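Local coordinates for protein TetR family transcriptional regulator (Streptomyces coelicolor, PDB 6SRN) that probably binds promoter DNA as a dimeric TetR-family transcription factor and holds a furan carboxylic acid ligand, in the hormonal control of antibiotic production, at residues Glu40-Ser44 with Arg45-Gly49; Val52-Val55 with Ala56-Val59; Leu76-Ala79 with Val80-His84. All blocks are in the same frame, centred on the assembly; numbering follows the deposited sequence.

Contact 1 of 3, residues Glu40-Ser44 with Arg45-Gly49; sequences EIFAS and RGYRG
Arg45 reaches out across Ile41 where helix 31-49, which opens the TetR-type DNA-binding domain, reaches its kinked C-terminal end. Arg45 CB sits 3.3 Å from Ile41 O, the carbonyl that also accepts the Arg45 backbone N-H at 2.8 Å. CG stays near that oxygen while also approaching Ser44 OG. With CG anti to the carbonyl carbon (chi1 -56°) and an extended chain beyond, Arg45 CD comes to 3.9 Å from Ile41 CG2. Farther out, Ile41 CG1 lies over one face of the guanidinium and Ile41 CG2 is 4.0 Å from Arg45 NH1, so a branched aliphatic residue supports the flat cation. NH1 finally forms a salt bridge with Asp54 of helix 52-59. A long arginine suits this exposed turn because its methylenes can lie on the buried isoleucine while its charge reaches the next helix.

Gly46 gives its N-H to Phe42 O, and its positive phi of 76° suits glycine as the chain turns out of the regular helical path. Beyond it, the N of Tyr47 turns to Glu132 instead of the preceding turn. Both aromatic side chains reach helices 73-86 and 121-131, and they lie side by side, pointing the same way. Gly46 O lies at the edge of the Phe42 ring, in its plane, and Phe42 CE1 meets Tyr47 CD1 at 3.9 Å.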
ATOM      1  N   GLU A  40      20.192   4.301  -5.019  1.00  8.89           N
ATOM      2  CA  GLU A  40      20.404   5.133  -3.855  1.00 10.05           C
ATOM      3  C   GLU A  40      19.736   6.480  -4.067  1.00  9.44           C
ATOM      4  O   GLU A  40      19.069   6.980  -3.162  1.00 10.61           O
ATOM      5  CB  GLU A  40      21.908   5.302  -3.579  1.00 11.49           C
ATOM      6  CG  GLU A  40      22.572   4.014  -3.078  1.00 14.13           C
ATOM      7  CD  GLU A  40      24.097   4.009  -3.153  1.00 17.67           C
ATOM      8  OE1 GLU A  40      24.682   5.058  -3.465  1.00 19.57           O
ATOM      9  OE2 GLU A  40      24.717   2.945  -2.872  1.00 20.56           O
ATOM     10  N   ILE A  41      19.929   7.078  -5.228  1.00  9.82           N
ATOM     11  CA  ILE A  41      19.373   8.413  -5.497  1.00  9.94           C
ATOM     12  C   ILE A  41      17.840   8.407  -5.643  1.00 10.01           C
ATOM     13  O   ILE A  41      17.145   9.278  -5.123  1.00  9.43           O
ATOM     14  CB  ILE A  41      20.111   9.060  -6.696  1.00 10.78           C
ATOM     15  CG1 ILE A  41      21.535   9.354  -6.249  1.00 11.95           C
ATOM     16  CG2 ILE A  41      19.391  10.321  -7.184  1.00 11.23           C
ATOM     17  CD1 ILE A  41      22.480   9.678  -7.340  1.00 13.04           C
ATOM     18  N   PHE A  42      17.328   7.423  -6.353  1.00  9.19           N
ATOM     19  CA  PHE A  42      15.874   7.330  -6.483  1.00  8.91           C
ATOM     20  C   PHE A  42      15.231   7.083  -5.121  1.00  8.73           C
ATOM     21  O   PHE A  42      14.161   7.610  -4.833  1.00  9.48           O
ATOM     22  CB  PHE A  42      15.444   6.205  -7.412  1.00  9.01           C
ATOM     23  CG  PHE A  42      15.645   6.459  -8.896  1.00  8.66           C
ATOM     24  CD1 PHE A  42      15.239   7.625  -9.513  1.00  8.64           C
ATOM     25  CD2 PHE A  42      16.150   5.427  -9.688  1.00  8.77           C
ATOM     26  CE1 PHE A  42      15.387   7.769 -10.894  1.00  8.63           C
ATOM     27  CE2 PHE A  42      16.279   5.544 -11.068  1.00  8.87           C
ATOM     28  CZ  PHE A  42      15.923   6.729 -11.642  1.00  8.93           C
ATOM     29  N   ALA A  43      15.839   6.223  -4.311  1.00  8.52           N
ATOM     30  CA  ALA A  43      15.251   5.933  -2.982  1.00  8.50           C
ATOM     31  C   ALA A  43      15.186   7.169  -2.084  1.00  8.85           C
ATOM     32  O   ALA A  43      14.212   7.372  -1.356  1.00  8.82           O
ATOM     33  CB  ALA A  43      16.014   4.806  -2.312  1.00  8.67           C
ATOM     34  N   SER A  44      16.191   8.021  -2.204  1.00 10.28           N
ATOM     35  CA  SER A  44      16.285   9.155  -1.329  1.00 11.79           C
ATOM     36  C   SER A  44      15.536  10.361  -1.866  1.00 11.51           C
ATOM     37  O   SER A  44      14.978  11.109  -1.059  1.00 11.83           O
ATOM     38  CB  SER A  44      17.751   9.443  -0.982  1.00 14.34           C
ATOM     39  OG  SER A  44      18.498   9.800  -2.072  1.00 18.98           O
ATOM     40  N   ARG A  45      15.464  10.499  -3.194  1.00 12.03           N
ATOM     41  CA  ARG A  45      14.943  11.710  -3.844  1.00 13.44           C
ATOM     42  C   ARG A  45      13.688  11.544  -4.671  1.00 13.07           C
ATOM     43  O   ARG A  45      13.061  12.552  -5.023  1.00 14.78           O
ATOM     44  CB  ARG A  45      16.011  12.334  -4.748  1.00 14.89           C
ATOM     45  CG  ARG A  45      17.285  12.631  -3.998  1.00 16.92           C
ATOM     46  CD  ARG A  45      18.368  13.284  -4.837  1.00 19.00           C
ATOM     47  NE  ARG A  45      19.638  13.191  -4.113  1.00 21.62           N
ATOM     48  CZ  ARG A  45      20.841  13.433  -4.638  1.00 22.16           C
ATOM     49  NH1 ARG A  45      20.963  13.805  -5.895  1.00 22.94           N
ATOM     50  NH2 ARG A  45      21.925  13.310  -3.871  1.00 24.52           N
ATOM     51  N   GLY A  46      13.329  10.303  -4.978  1.00 11.83           N
ATOM     52  CA  GLY A  46      12.221  10.016  -5.885  1.00 11.63           C
ATOM     53  C   GLY A  46      12.638  10.265  -7.319  1.00 11.50           C
ATOM     54  O   GLY A  46      13.753  10.687  -7.607  1.00 12.14           O
ATOM     55  N   TYR A  47      11.736   9.963  -8.237  1.00 11.27           N
ATOM     56  CA  TYR A  47      12.046  10.087  -9.652  1.00 10.91           C
ATOM     57  C   TYR A  47      12.299  11.536 -10.069  1.00 11.84           C
ATOM     58  O   TYR A  47      13.309  11.815 -10.697  1.00 11.49           O
ATOM     59  CB  TYR A  47      10.912   9.486 -10.477  1.00 10.66           C
ATOM     60  CG  TYR A  47      11.189   9.502 -11.945  1.00 10.53           C
ATOM     61  CD1 TYR A  47      11.970   8.523 -12.522  1.00 10.77           C
ATOM     62  CD2 TYR A  47      10.661  10.475 -12.765  1.00 10.68           C
ATOM     63  CE1 TYR A  47      12.241   8.492 -13.889  1.00 11.32           C
ATOM     64  CE2 TYR A  47      10.974  10.486 -14.132  1.00 10.48           C
ATOM     65  CZ  TYR A  47      11.752   9.471 -14.678  1.00 10.64           C
ATOM     66  OH  TYR A  47      12.077   9.434 -16.038  1.00 11.33           O
ATOM     67  N   ARG A  48      11.362  12.414  -9.753  1.00 12.91           N
ATOM     68  CA  ARG A  48      11.464  13.843 -10.116  1.00 15.83           C
ATOM     69  C   ARG A  48      12.789  14.449  -9.676  1.00 14.80           C
ATOM     70  O   ARG A  48      13.455  15.126 -10.466  1.00 16.14           O
ATOM     71  CB  ARG A  48      10.298  14.652  -9.514  1.00 19.00           C
ATOM     72  CG  ARG A  48       9.140  14.912 -10.473  1.00 22.85           C
ATOM     73  CD  ARG A  48       8.154  15.949  -9.931  1.00 24.88           C
ATOM     74  NE  ARG A  48       8.581  17.325 -10.195  1.00 28.04           N
ATOM     75  CZ  ARG A  48       7.899  18.425  -9.857  1.00 31.43           C
ATOM     76  NH1 ARG A  48       6.734  18.343  -9.218  1.00 32.77           N
ATOM     77  NH2 ARG A  48       8.391  19.626 -10.161  1.00 33.79           N
ATOM     78  N   GLY A  49      13.166  14.203  -8.426  1.00 15.34           N
ATOM     79  CA  GLY A  49      14.368  14.788  -7.833  1.00 14.98           C
ATOM     80  C   GLY A  49      15.681  14.145  -8.223  1.00 14.84           C
ATOM     81  O   GLY A  49      16.749  14.719  -8.043  1.00 15.69           O
TER

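Contact 2 of 3, residues Val52-Val55 with Ala56-Val59; sequences VKDV and AERV
Asp54 O is gripped twice, by Arg58 N at 3.0 Å and by a water that donates to it at 2.8 Å. The same water donates a second, weak hydrogen bond to Glu57 OE1, tying the carboxylate loosely back to the preceding turn. This is the short helix 52-59, the first helix of the predicted helix-turn-helix motif.

Asp54 and Glu57 run side by side in the same direction, with Asp54 OD1 3.9 Å from Glu57 OE1 and the carboxylate planes turned 66° apart. Two like charges so near would probably cost energy, but Asp54 OD2 has a salt bridge to Arg45, while the water provides a polar partner for Glu57. With Glu57 CG anti to its own backbone N (chi1 -174°) and the chain extended, OE1 is carried back alongside Asp54. The acids therefore suit an outer face of the helix that keeps water and a cation at hand.

Arg58 starts toward the earlier turn, its CB 3.4 Å from Asp54 O, then bends at chi2 and chi3 so that its guanidinium leaves for a salt bridge with Glu40. On the buried side the residues are small or branched. Ala56 offers only a methyl, its CB 3.5 Å from Val52 O, and Val59 CG1 comes to 3.4 Å from Val55 O.

These compact side chains face three other helices: Val52 and Ala56 pack on Val66 of helix 63-69, Val55 on Leu76 of helix 73-86, and Val59 on Ala37 of helix 31-49, where Arg58 also lies.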
ATOM      1  N   VAL A  52      20.094  12.037 -14.073  1.00 13.73           N
ATOM      2  CA  VAL A  52      21.198  11.260 -14.619  1.00 13.81           C
ATOM      3  C   VAL A  52      22.534  11.930 -14.296  1.00 14.73           C
ATOM      4  O   VAL A  52      23.509  11.247 -13.969  1.00 13.38           O
ATOM      5  CB  VAL A  52      21.047  10.990 -16.122  1.00 15.07           C
ATOM      6  CG1 VAL A  52      22.240  10.227 -16.653  1.00 15.72           C
ATOM      7  CG2 VAL A  52      19.792  10.165 -16.373  1.00 14.34           C
ATOM      8  N   LYS A  53      22.551  13.248 -14.296  1.00 15.29           N
ATOM      9  CA  LYS A  53      23.769  13.964 -13.913  1.00 16.78           C
ATOM     10  C   LYS A  53      24.244  13.532 -12.533  1.00 15.90           C
ATOM     11  O   LYS A  53      25.432  13.301 -12.314  1.00 16.30           O
ATOM     12  CB  LYS A  53      23.534  15.473 -13.937  1.00 19.56           C
ATOM     13  CG  LYS A  53      24.705  16.302 -13.444  1.00 22.54           C
ATOM     14  CD  LYS A  53      24.382  17.786 -13.411  1.00 25.28           C
ATOM     15  CE  LYS A  53      25.448  18.537 -12.637  1.00 27.57           C
ATOM     16  NZ  LYS A  53      25.289  20.017 -12.726  1.00 30.10           N
ATOM     17  N   ASP A  54      23.318  13.385 -11.595  1.00 14.46           N
ATOM     18  CA  ASP A  54      23.705  13.088 -10.229  1.00 13.86           C
ATOM     19  C   ASP A  54      24.105  11.622 -10.080  1.00 12.55           C
ATOM     20  O   ASP A  54      25.014  11.326  -9.322  1.00 13.48           O
ATOM     21  CB  ASP A  54      22.602  13.483  -9.270  1.00 15.13           C
ATOM     22  CG  ASP A  54      22.565  14.987  -9.011  1.00 15.96           C
ATOM     23  OD1 ASP A  54      23.506  15.731  -9.403  1.00 18.16           O
ATOM     24  OD2 ASP A  54      21.565  15.419  -8.441  1.00 16.08           O
ATOM     25  N   VAL A  55      23.445  10.733 -10.818  1.00 12.14           N
ATOM     26  CA  VAL A  55      23.844   9.330 -10.879  1.00 11.36           C
ATOM     27  C   VAL A  55      25.266   9.166 -11.439  1.00 12.40           C
ATOM     28  O   VAL A  55      26.091   8.459 -10.863  1.00 12.36           O
ATOM     29  CB  VAL A  55      22.829   8.509 -11.699  1.00 10.67           C
ATOM     30  CG1 VAL A  55      23.334   7.077 -11.868  1.00 11.26           C
ATOM     31  CG2 VAL A  55      21.441   8.533 -11.026  1.00 11.05           C
ATOM     32  N   ALA A  56      25.544   9.834 -12.548  1.00 12.48           N
ATOM     33  CA  ALA A  56      26.897   9.823 -13.143  1.00 12.95           C
ATOM     34  C   ALA A  56      27.959  10.311 -12.156  1.00 14.09           C
ATOM     35  O   ALA A  56      28.999   9.665 -11.979  1.00 13.87           O
ATOM     36  CB  ALA A  56      26.892  10.632 -14.417  1.00 13.67           C
ATOM     37  N   GLU A  57      27.664  11.401 -11.458  1.00 15.14           N
ATOM     38  CA  GLU A  57      28.618  11.934 -10.460  1.00 18.09           C
ATOM     39  C   GLU A  57      28.857  10.922  -9.332  1.00 17.81           C
ATOM     40  O   GLU A  57      30.002  10.729  -8.898  1.00 17.07           O
ATOM     41  CB  GLU A  57      28.090  13.224  -9.865  1.00 20.61           C
ATOM     42  CG  GLU A  57      29.063  13.930  -8.928  1.00 25.96           C
ATOM     43  CD  GLU A  57      28.354  14.775  -7.884  1.00 31.10           C
ATOM     44  OE1 GLU A  57      27.142  15.060  -8.061  1.00 37.33           O
ATOM     45  OE2 GLU A  57      29.009  15.140  -6.877  1.00 34.94           O
ATOM     46  N   ARG A  58      27.772  10.320  -8.845  1.00 17.91           N
ATOM     47  CA  ARG A  58      27.814   9.383  -7.713  1.00 19.17           C
ATOM     48  C   ARG A  58      28.669   8.191  -8.095  1.00 19.90           C
ATOM     49  O   ARG A  58      29.546   7.758  -7.341  1.00 18.83           O
ATOM     50  CB  ARG A  58      26.394   8.911  -7.343  1.00 20.43           C
ATOM     51  CG  ARG A  58      26.327   7.757  -6.326  1.00 23.54           C
ATOM     52  CD  ARG A  58      26.639   8.182  -4.918  1.00 26.08           C
ATOM     53  NE  ARG A  58      25.774   9.270  -4.451  1.00 27.85           N
ATOM     54  CZ  ARG A  58      24.616   9.133  -3.804  1.00 27.96           C
ATOM     55  NH1 ARG A  58      24.093   7.937  -3.539  1.00 29.08           N
ATOM     56  NH2 ARG A  58      23.956  10.223  -3.442  1.00 29.05           N
ATOM     57  N   VAL A  59      28.456   7.698  -9.310  1.00 21.24           N
ATOM     58  CA  VAL A  59      29.075   6.452  -9.700  1.00 23.35           C
ATOM     59  C   VAL A  59      30.470   6.622 -10.283  1.00 22.31           C
ATOM     60  O   VAL A  59      31.224   5.642 -10.297  1.00 25.66           O
ATOM     61  CB  VAL A  59      28.172   5.633 -10.620  1.00 21.88           C
ATOM     62  CG1 VAL A  59      28.228   6.155 -12.046  1.00 20.03           C
ATOM     63  CG2 VAL A  59      28.515   4.151 -10.531  1.00 22.32           C
TER
HETATM   64  O   HOH W   1      25.763  12.659  -7.027  1.00 28.85           O

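Contact 3 of 3, residues Leu76-Ala79 with Val80-His84; sequences LAIA and VVEEH
Ile78 and Glu82 lie side by side one turn apart, joined in the main chain by Glu82 N to Ile78 O at 2.9 Å. Ile78 CG2 rests 3.8 Å from Glu82 CD, and Glu82 CG sits 3.3 Å from Ile78 O. On this outer flank a glutamate can put its methylenes against the isoleucine while its carboxylate stays at the surface.

The backbone here is regular alpha helix, and its polar groups are largely satisfied from within. The N-H groups of Val80, Val81, Glu82 and Glu83 go to the carbonyl oxygens of Leu76, Ala77, Ile78 and Ala79, and His84 N continues the pattern to Val80 O. Both valines are branched at CB: Val80 CG2 comes to 3.4 Å from Leu76 O, and Val81 CG2 to 3.5 Å from Ala77 O, which brings methyl groups close to the carbonyl oxygens of the previous turn on the buried side.

Val81 O receives the ND1-H of His84 at 2.8 Å, an almost straight bond of 171°. The donor lies in the carbonyl plane on a lone pair, and the oxygen lies in the imidazole plane, so this bond should fix the rotation of the ring. An unusual chi1 of 108° carries the ring there. It is a second-shell grip on a first-shell residue, because His84 touches the bound 4-(hydroxymethyl)-2-propylfuran-3-carboxylic acid. Glu83 bends at chi2 and forms a salt bridge with Arg87, just past the end of the helix.

Helix 73-86 lies between helix 31-49 of the DNA-binding domain and helix 121-131 of the ligand-binding part: Leu76, Ala77 and Ala79 pack on the first, Val80 touches both, and Val81 rests on Leu129 and Gln130 of the second.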
ATOM      1  N   LEU A  76      16.455   4.097 -17.009  1.00  9.38           N
ATOM      2  CA  LEU A  76      17.158   3.810 -15.762  1.00  9.76           C
ATOM      3  C   LEU A  76      16.174   3.417 -14.657  1.00  9.01           C
ATOM      4  O   LEU A  76      16.353   2.411 -13.991  1.00  8.35           O
ATOM      5  CB  LEU A  76      17.999   5.055 -15.397  1.00 10.86           C
ATOM      6  CG  LEU A  76      18.879   4.979 -14.159  1.00 11.94           C
ATOM      7  CD1 LEU A  76      19.929   3.879 -14.204  1.00 12.77           C
ATOM      8  CD2 LEU A  76      19.547   6.339 -13.938  1.00 12.24           C
ATOM      9  N   ALA A  77      15.080   4.176 -14.558  1.00  8.25           N
ATOM     10  CA  ALA A  77      14.023   3.841 -13.629  1.00  8.50           C
ATOM     11  C   ALA A  77      13.403   2.448 -13.912  1.00  8.33           C
ATOM     12  O   ALA A  77      13.165   1.660 -13.014  1.00  7.63           O
ATOM     13  CB  ALA A  77      12.975   4.941 -13.581  1.00  8.58           C
ATOM     14  N   ILE A  78      13.121   2.177 -15.187  1.00  7.91           N
ATOM     15  CA  ILE A  78      12.634   0.859 -15.556  1.00  7.23           C
ATOM     16  C   ILE A  78      13.612  -0.219 -15.100  1.00  7.17           C
ATOM     17  O   ILE A  78      13.198  -1.232 -14.553  1.00  7.21           O
ATOM     18  CB  ILE A  78      12.395   0.764 -17.082  1.00  7.22           C
ATOM     19  CG1 ILE A  78      11.218   1.667 -17.459  1.00  7.23           C
ATOM     20  CG2 ILE A  78      12.162  -0.677 -17.487  1.00  7.82           C
ATOM     21  CD1 ILE A  78      11.066   1.839 -18.943  1.00  7.18           C
ATOM     22  N   ALA A  79      14.915  -0.046 -15.364  1.00  7.36           N
ATOM     23  CA  ALA A  79      15.863  -1.098 -15.008  1.00  7.88           C
ATOM     24  C   ALA A  79      15.899  -1.365 -13.487  1.00  7.78           C
ATOM     25  O   ALA A  79      16.037  -2.484 -13.071  1.00  8.00           O
ATOM     26  CB  ALA A  79      17.244  -0.753 -15.516  1.00  8.03           C
ATOM     27  N   VAL A  80      15.816  -0.308 -12.693  1.00  8.10           N
ATOM     28  CA  VAL A  80      15.784  -0.436 -11.243  1.00  8.19           C
ATOM     29  C   VAL A  80      14.554  -1.231 -10.819  1.00  8.06           C
ATOM     30  O   VAL A  80      14.651  -2.192 -10.071  1.00  7.70           O
ATOM     31  CB  VAL A  80      15.788   0.955 -10.559  1.00  8.83           C
ATOM     32  CG1 VAL A  80      15.479   0.834  -9.061  1.00  8.67           C
ATOM     33  CG2 VAL A  80      17.142   1.616 -10.774  1.00  9.52           C
ATOM     34  N   VAL A  81      13.383  -0.857 -11.308  1.00  7.61           N
ATOM     35  CA  VAL A  81      12.165  -1.594 -10.925  1.00  7.71           C
ATOM     36  C   VAL A  81      12.226  -3.050 -11.386  1.00  7.71           C
ATOM     37  O   VAL A  81      11.928  -3.978 -10.647  1.00  7.89           O
ATOM     38  CB  VAL A  81      10.903  -0.891 -11.460  1.00  8.00           C
ATOM     39  CG1 VAL A  81       9.669  -1.711 -11.175  1.00  8.22           C
ATOM     40  CG2 VAL A  81      10.769   0.464 -10.834  1.00  8.34           C
ATOM     41  N   GLU A  82      12.642  -3.263 -12.620  1.00  8.46           N
ATOM     42  CA  GLU A  82      12.741  -4.649 -13.128  1.00  9.46           C
ATOM     43  C   GLU A  82      13.696  -5.471 -12.264  1.00  9.67           C
ATOM     44  O   GLU A  82      13.442  -6.645 -11.956  1.00  9.71           O
ATOM     45  CB  GLU A  82      13.213  -4.693 -14.583  1.00 10.54           C
ATOM     46  CG  GLU A  82      12.224  -4.258 -15.595  1.00 12.07           C
ATOM     47  CD  GLU A  82      12.888  -4.350 -16.973  1.00 12.98           C
ATOM     48  OE1 GLU A  82      14.131  -4.197 -17.141  1.00 14.46           O
ATOM     49  OE2 GLU A  82      12.169  -4.660 -17.872  1.00 15.88           O
ATOM     50  N   GLU A  83      14.813  -4.892 -11.849  1.00  9.04           N
ATOM     51  CA  GLU A  83      15.780  -5.636 -11.093  1.00  9.79           C
ATOM     52  C   GLU A  83      15.223  -6.020  -9.732  1.00 10.39           C
ATOM     53  O   GLU A  83      15.487  -7.113  -9.239  1.00 10.27           O
ATOM     54  CB  GLU A  83      17.055  -4.801 -10.949  1.00 10.79           C
ATOM     55  CG  GLU A  83      18.036  -5.318  -9.935  1.00 11.91           C
ATOM     56  CD  GLU A  83      18.389  -6.759 -10.144  1.00 13.55           C
ATOM     57  OE1 GLU A  83      18.436  -7.195 -11.311  1.00 14.90           O
ATOM     58  OE2 GLU A  83      18.647  -7.447  -9.122  1.00 15.28           O
ATOM     59  N   HIS A  84      14.473  -5.115  -9.116  1.00  8.64           N
ATOM     60  CA  HIS A  84      13.972  -5.404  -7.755  1.00  8.74           C
ATOM     61  C   HIS A  84      12.929  -6.524  -7.785  1.00  9.45           C
ATOM     62  O   HIS A  84      12.671  -7.133  -6.748  1.00  9.43           O
ATOM     63  CB  HIS A  84      13.540  -4.091  -7.067  1.00  8.66           C
ATOM     64  CG  HIS A  84      12.066  -3.856  -6.889  1.00  8.17           C
ATOM     65  ND1 HIS A  84      11.190  -3.635  -7.935  1.00  8.25           N
ATOM     66  CD2 HIS A  84      11.332  -3.708  -5.772  1.00  9.02           C
ATOM     67  CE1 HIS A  84       9.985  -3.398  -7.467  1.00  8.55           C
ATOM     68  NE2 HIS A  84      10.045  -3.414  -6.151  1.00  9.16           N
TER

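All three contacts combine buried and exposed residues, but their chemistry follows their place. Contacts 1 and 2 belong to successive helices and are joined by two salt bridges, Glu40 to Arg58 and Arg45 to Asp54, with Ile41 CD1 also packed against the backbone of helix 52-59. Contacts 1 and 3 meet through apolar packing instead: Phe42 and Tyr47 close on Ala77, and Phe42 also reaches Val80 and Leu76. Contacts 2 and 3 touch more lightly, Val55 against Leu76. Contact 2 lies farthest from the chain's centre, within the predicted DNA-binding motif; contact 3 lies nearest and ends at the ligand, so helix 73-86 runs from beside that motif to the ligand pocket.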